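Hypothetical protein Atu1826 (Agrobacterium tumefaciens, PDB 2I3D) is of unknown function but is probably an alpha/beta hydrolase related to the S15 family of X-Pro dipeptidyl-peptidases. Local coordinates at residues Glu226-Arg231 and Gly235-Glu240; Phe72-Lys77 and Gly148-Ala153. All blocks are in the same frame, centred on the assembly; numbering follows the deposited sequence. Where two conformers were deposited one is given.

Contact 1: Glu226-Arg231 and Gly235-Glu240; sequences EDYLDR and GELVPE. With MG (magnesium ion), chain G.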
loop_
_atom_site.group_PDB
_atom_site.type_symbol
_atom_site.label_atom_id
_atom_site.label_comp_id
_atom_site.label_asym_id
_atom_site.label_seq_id
_atom_site.Cartn_x
_atom_site.Cartn_y
_atom_site.Cartn_z
ATOM N N GLU B 226 11.545 10.836 9.191
ATOM C CA GLU B 226 12.492 10.512 10.260
ATOM C C GLU B 226 13.325 11.740 10.699
ATOM O O GLU B 226 13.380 12.063 11.882
ATOM C CB GLU B 226 13.389 9.353 9.829
ATOM C CG GLU B 226 14.370 8.925 10.846
ATOM C CD GLU B 226 15.277 7.798 10.307
ATOM O OE1 GLU B 226 15.549 7.742 9.061
ATOM O OE2 GLU B 226 15.715 6.972 11.144
ATOM N N ASP B 227 13.893 12.439 9.720
ATOM C CA ASP B 227 14.711 13.632 9.985
ATOM C C ASP B 227 13.879 14.678 10.688
ATOM O O ASP B 227 14.344 15.304 11.637
ATOM C CB ASP B 227 15.283 14.225 8.695
ATOM C CG ASP B 227 16.286 13.314 8.003
ATOM O OD1 ASP B 227 16.732 12.310 8.601
ATOM O OD2 ASP B 227 16.632 13.611 6.850
ATOM N N TYR B 228 12.631 14.840 10.260
ATOM C CA TYR B 228 11.785 15.872 10.869
ATOM C C TYR B 228 11.531 15.518 12.363
ATOM O O TYR B 228 11.622 16.354 13.264
ATOM C CB TYR B 228 10.447 15.992 10.126
ATOM C CG TYR B 228 9.590 17.066 10.742
ATOM C CD1 TYR B 228 9.946 18.429 10.590
ATOM C CD2 TYR B 228 8.482 16.724 11.534
ATOM C CE1 TYR B 228 9.179 19.433 11.166
ATOM C CE2 TYR B 228 7.708 17.693 12.152
ATOM C CZ TYR B 228 8.065 19.050 11.984
ATOM O OH TYR B 228 7.300 19.999 12.611
ATOM N N LEU B 229 11.173 14.275 12.625
ATOM C CA LEU B 229 10.837 13.897 14.004
ATOM C C LEU B 229 12.089 14.002 14.882
ATOM O O LEU B 229 12.026 14.489 16.017
ATOM C CB LEU B 229 10.255 12.481 14.011
ATOM C CG LEU B 229 9.876 11.955 15.397
ATOM C CD1 LEU B 229 8.808 12.851 15.984
ATOM C CD2 LEU B 229 9.370 10.498 15.242
ATOM N N ASP B 230 13.228 13.579 14.343
ATOM C CA ASP B 230 14.489 13.668 15.078
ATOM C C ASP B 230 14.850 15.096 15.422
ATOM O O ASP B 230 15.231 15.396 16.580
ATOM C CB ASP B 230 15.606 12.959 14.302
ATOM C CG ASP B 230 15.521 11.443 14.460
ATOM O OD1 ASP B 230 14.796 10.959 15.389
ATOM O OD2 ASP B 230 16.154 10.730 13.665
ATOM N N ARG B 231 14.692 15.989 14.442
ATOM C CA ARG B 231 14.935 17.401 14.737
ATOM C C ARG B 231 13.959 17.948 15.779
ATOM O O ARG B 231 14.368 18.640 16.734
ATOM C CB ARG B 231 14.966 18.231 13.455
ATOM C CG ARG B 231 16.245 17.940 12.664
ATOM C CD ARG B 231 16.289 18.675 11.317
ATOM N NE ARG B 231 16.550 20.116 11.445
ATOM C CZ ARG B 231 16.500 20.952 10.418
ATOM N NH1 ARG B 231 16.251 20.475 9.162
ATOM N NH2 ARG B 231 16.775 22.251 10.624
ATOM N N GLY B 235 14.344 19.519 19.937
ATOM C CA GLY B 235 13.829 20.897 20.234
ATOM C C GLY B 235 13.997 21.897 19.073
ATOM O O GLY B 235 13.909 23.128 19.271
ATOM N N GLU B 236 14.213 21.400 17.862
ATOM C CA GLU B 236 14.237 22.283 16.679
ATOM C C GLU B 236 12.870 22.436 15.981
ATOM O O GLU B 236 11.904 21.718 16.283
ATOM C CB GLU B 236 15.197 21.697 15.627
ATOM C CG GLU B 236 16.659 21.563 16.130
ATOM C CD GLU B 236 17.506 20.768 15.181
ATOM O OE1 GLU B 236 17.526 21.108 13.974
ATOM O OE2 GLU B 236 18.159 19.812 15.629
ATOM N N LEU B 237 12.831 23.333 14.994
ATOM C CA LEU B 237 11.703 23.441 14.058
ATOM C C LEU B 237 10.360 23.805 14.739
ATOM O O LEU B 237 9.284 23.426 14.284
ATOM C CB LEU B 237 11.590 22.162 13.207
ATOM C CG LEU B 237 12.863 21.853 12.421
ATOM C CD1 LEU B 237 12.586 20.609 11.600
ATOM C CD2 LEU B 237 13.253 23.045 11.487
ATOM N N VAL B 238 10.461 24.488 15.882
ATOM C CA VAL B 238 9.344 25.130 16.496
ATOM C C VAL B 238 9.855 26.533 16.920
ATOM O O VAL B 238 11.016 26.683 17.325
ATOM C CB VAL B 238 8.914 24.357 17.721
ATOM C CG1 VAL B 238 7.859 25.097 18.537
ATOM C CG2 VAL B 238 8.358 23.020 17.328
ATOM N N PRO B 239 9.010 27.550 16.809
ATOM C CA PRO B 239 9.420 28.904 17.148
ATOM C C PRO B 239 9.826 29.065 18.615
ATOM O O PRO B 239 9.402 28.293 19.477
ATOM C CB PRO B 239 8.172 29.753 16.812
ATOM C CG PRO B 239 7.376 28.907 15.846
ATOM C CD PRO B 239 7.639 27.496 16.260
ATOM N N GLU B 240 10.640 30.072 18.894
ATOM C CA GLU B 240 11.024 30.367 20.307
ATOM C C GLU B 240 9.818 30.727 21.173
ATOM O O GLU B 240 8.803 31.189 20.617
ATOM C CB GLU B 240 12.022 31.546 20.296
ATOM C CG GLU B 240 13.378 31.142 19.717
ATOM C CD GLU B 240 13.906 29.872 20.364
ATOM O OE1 GLU B 240 14.326 29.976 21.549
ATOM O OE2 GLU B 240 13.883 28.781 19.710
HETATM MG MG MG G . 13.965 26.732 20.548
HETATM O O HOH W 1 7.993 22.561 11.992
HETATM O O HOH W 2 17.081 23.625 13.159
HETATM O O HOH W 3 13.962 24.891 21.018
HETATM O O HOH W 4 11.969 26.702 20.657
HETATM O O HOH W 5 14.234 27.492 22.582
HETATM O O HOH W 6 16.233 26.875 20.287
#
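R231 and E236 meet in a salt bridge just where the chain leaves helix 218-233. The NE of R231 points almost straight at OE1 of E236 (2.9 Å, N-H...O angle 170°). The oxygen lies close to the guanidinium plane, while the donor reaches it from above the carboxylate plane, the two planes being 51° apart. A water bridges the same pair a second time: it accepts from NH2 of R231 and donates to OE1 of E236 at 2.7 Å. OE1 thus accepts two hydrogen bonds, one from NE of R231 and one from the water. The other carboxylate oxygen, OE2, is bonded to the side chain of N234.

On the backbone, E236 N donates to R231 O at 3.0 Å, within the Schellman motif that ends the helix; G235, with positive phi, is the first residue to leave helical geometry. Just past this turn, L237 lays both methyl groups against the last turns of the helix. Its CD2 sits over one face of the R231 guanidinium, 3.7 Å from NH2 and offset toward the rim, and its CD1 approaches the Y228 ring obliquely, 3.6 Å from CD1 of the tyrosine. CG of Y228 stands opposite the backbone N (chi1 -179°), which turns the ring toward L237, and the hydroxyl donates to a water that in turn donates to L237 O (2.8 Å). R232 NH1 is a further partner of that hydroxyl.

Farther along the loop, E240 binds a magnesium ion through OE2 alone (2.2 Å); the metal also binds four waters. Three of these waters donate back to the segment, to G235 O, P239 O and E240 OE1, which links the two ends of 235-240 through the metal's hydration shell.

Contact 2: Phe72-Lys77 and Gly148-Ala153; sequences FYLFQK and GFMSIA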
loop_
_atom_site.group_PDB
_atom_site.type_symbol
_atom_site.label_atom_id
_atom_site.label_comp_id
_atom_site.label_asym_id
_atom_site.label_seq_id
_atom_site.Cartn_x
_atom_site.Cartn_y
_atom_site.Cartn_z
ATOM N N PHE B 72 3.947 4.357 11.505
ATOM C CA PHE B 72 3.819 3.659 12.777
ATOM C C PHE B 72 5.202 3.230 13.312
ATOM O O PHE B 72 5.558 3.506 14.479
ATOM C CB PHE B 72 2.908 2.459 12.574
ATOM C CG PHE B 72 2.699 1.630 13.804
ATOM C CD1 PHE B 72 1.527 1.770 14.557
ATOM C CD2 PHE B 72 3.641 0.654 14.176
ATOM C CE1 PHE B 72 1.295 0.954 15.687
ATOM C CE2 PHE B 72 3.430 -0.168 15.290
ATOM C CZ PHE B 72 2.251 -0.016 16.061
ATOM N N TYR B 73 5.984 2.554 12.466
ATOM C CA TYR B 73 7.284 2.051 12.892
ATOM C C TYR B 73 8.257 3.181 13.299
ATOM O O TYR B 73 8.995 3.034 14.274
ATOM C CB TYR B 73 7.881 1.218 11.764
ATOM C CG TYR B 73 9.117 0.454 12.140
ATOM C CD1 TYR B 73 9.063 -0.619 13.037
ATOM C CD2 TYR B 73 10.337 0.796 11.586
ATOM C CE1 TYR B 73 10.228 -1.330 13.376
ATOM C CE2 TYR B 73 11.501 0.103 11.921
ATOM C CZ TYR B 73 11.430 -0.940 12.814
ATOM O OH TYR B 73 12.613 -1.596 13.083
ATOM N N LEU B 74 8.230 4.320 12.587
ATOM C CA LEU B 74 9.023 5.493 12.967
ATOM C C LEU B 74 8.754 5.942 14.404
ATOM O O LEU B 74 9.698 6.135 15.218
ATOM C CB LEU B 74 8.716 6.646 12.005
ATOM C CG LEU B 74 9.397 7.967 12.385
ATOM C CD1 LEU B 74 10.929 7.769 12.581
ATOM C CD2 LEU B 74 9.110 8.982 11.229
ATOM N N PHE B 75 7.488 6.156 14.722
ATOM C CA PHE B 75 7.165 6.601 16.076
ATOM C C PHE B 75 7.506 5.540 17.120
ATOM O O PHE B 75 8.020 5.872 18.194
ATOM C CB PHE B 75 5.712 7.049 16.157
ATOM C CG PHE B 75 5.472 8.386 15.508
ATOM C CD1 PHE B 75 5.695 9.587 16.226
ATOM C CD2 PHE B 75 5.078 8.472 14.149
ATOM C CE1 PHE B 75 5.476 10.856 15.606
ATOM C CE2 PHE B 75 4.853 9.743 13.506
ATOM C CZ PHE B 75 5.074 10.937 14.226
ATOM N N GLN B 76 7.236 4.290 16.781
ATOM C CA GLN B 76 7.558 3.136 17.632
ATOM C C GLN B 76 9.025 3.189 18.026
ATOM O O GLN B 76 9.406 3.140 19.204
ATOM C CB GLN B 76 7.313 1.815 16.855
ATOM C CG GLN B 76 7.642 0.558 17.696
ATOM C CD GLN B 76 7.255 -0.763 17.046
ATOM O OE1 GLN B 76 6.603 -0.822 16.004
ATOM N NE2 GLN B 76 7.661 -1.851 17.691
ATOM N N LYS B 77 9.868 3.270 17.002
ATOM C CA LYS B 77 11.312 3.261 17.213
ATOM C C LYS B 77 11.799 4.457 18.025
ATOM O O LYS B 77 12.867 4.357 18.623
ATOM C CB LYS B 77 12.076 3.266 15.895
ATOM C CG LYS B 77 11.984 2.031 15.035
ATOM C CD LYS B 77 12.893 2.262 13.775
ATOM C CE LYS B 77 12.382 3.466 12.933
ATOM N NZ LYS B 77 13.410 4.296 12.208
ATOM N N GLY B 148 2.299 17.990 17.796
ATOM C CA GLY B 148 2.985 17.888 16.495
ATOM C C GLY B 148 2.135 17.055 15.578
ATOM O O GLY B 148 1.350 16.195 16.026
ATOM N N PHE B 149 2.346 17.265 14.275
ATOM C CA PHE B 149 1.666 16.437 13.291
ATOM C C PHE B 149 2.555 16.210 12.080
ATOM O O PHE B 149 3.507 16.979 11.845
ATOM C CB PHE B 149 0.362 17.105 12.809
ATOM C CG PHE B 149 0.595 18.422 12.053
ATOM C CD1 PHE B 149 0.837 18.433 10.679
ATOM C CD2 PHE B 149 0.608 19.651 12.736
ATOM C CE1 PHE B 149 1.067 19.634 9.990
ATOM C CE2 PHE B 149 0.817 20.841 12.055
ATOM C CZ PHE B 149 1.066 20.834 10.678
HETATM N N MSE B 150 2.213 15.154 11.330
HETATM C CA MSE B 150 2.736 14.950 9.996
HETATM C C MSE B 150 1.524 14.757 9.102
HETATM O O MSE B 150 0.615 13.946 9.454
HETATM C CB MSE B 150 3.588 13.692 9.962
HETATM C CG MSE B 150 4.838 13.817 10.781
HETATM SE SE MSE B 150 5.833 12.145 10.544
HETATM C CE MSE B 150 7.248 12.595 11.806
ATOM N N SER B 151 1.493 15.484 7.977
ATOM C CA SER B 151 0.400 15.352 6.995
ATOM C C SER B 151 1.051 15.013 5.676
ATOM O O SER B 151 1.688 15.872 5.065
ATOM C CB SER B 151 -0.406 16.637 6.867
ATOM O OG SER B 151 -1.210 16.793 7.991
ATOM N N ILE B 152 0.908 13.753 5.268
ATOM C CA ILE B 152 1.522 13.224 4.068
ATOM C C ILE B 152 0.444 13.278 2.957
ATOM O O ILE B 152 -0.641 12.688 3.097
ATOM C CB ILE B 152 1.978 11.788 4.262
ATOM C CG1 ILE B 152 3.089 11.736 5.316
ATOM C CG2 ILE B 152 2.513 11.267 2.937
ATOM C CD1 ILE B 152 2.687 11.939 6.799
ATOM N N ALA B 153 0.745 14.001 1.888
ATOM C CA ALA B 153 -0.170 14.088 0.721
ATOM C C ALA B 153 -1.577 14.592 1.076
ATOM O O ALA B 153 -2.561 13.963 0.692
ATOM C CB ALA B 153 -0.304 12.722 -0.034
#
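F75 on helix 66-77 and the selenomethionine M150 on strand 146-152 reach for each other from opposite directions, their CA atoms 11.2 Å apart. The contact contains no hydrogen bond between the segments; it is made of one Met-aromatic approach and two contacts of the M150 methyl, all of them buried.

In the Met-aromatic contact, SE of M150 lies 5.0 Å from the centroid of the F75 ring, at 69° off the ring normal. The meeting is oblique, and it falls on the far end of the ring: SE is 3.9 Å from both CE2 and CZ of F75. Beyond CG the M150 chain is fully extended (chi2 -177°, chi3 -176°), which carries the selenium and its methyl out from the strand to the helix.

The setting is the alpha/beta hydrolase fold, in which helices pack on both faces of a mostly parallel central sheet. Strand 146-152 is an inner strand there, and the backbone of M150 is hydrogen-bonded to V126 and G128 of neighbouring strand 124-129. F75 also touches A127 of that strand and meets F80 edge-to-face.

The purely apolar contacts converge on the terminal methyl of M150. Its CE is 3.7 Å from CZ of F75, and CE also meets the neighbouring L74, whose CD2 lies 4.1 Å away. L74 and F75 are consecutive residues, yet both turn their side chains toward the strand.

The centres of contacts 1 and 2 lie 13 Å apart, and helix 218-233 joins them: its residues 226-231 carry the surface contact with the C-terminal loop, while L229 of the same segment packs into the buried one. There, L229 CB is 3.7 Å from CE of M150, and L229 CD2 is 3.8 Å from CG of L74. E226 also touches helix 66-77, with its N 3.7 Å from L74 CD2. The magnesium site belongs to contact 1 alone. The presumed catalytic centre, with S130 on a nucleophile elbow and H212 and D179 as likely partners, relates to contact 2: the M150 side chain lies near the elbow without touching it, while its backbone is hydrogen-bonded to G128 of that pattern.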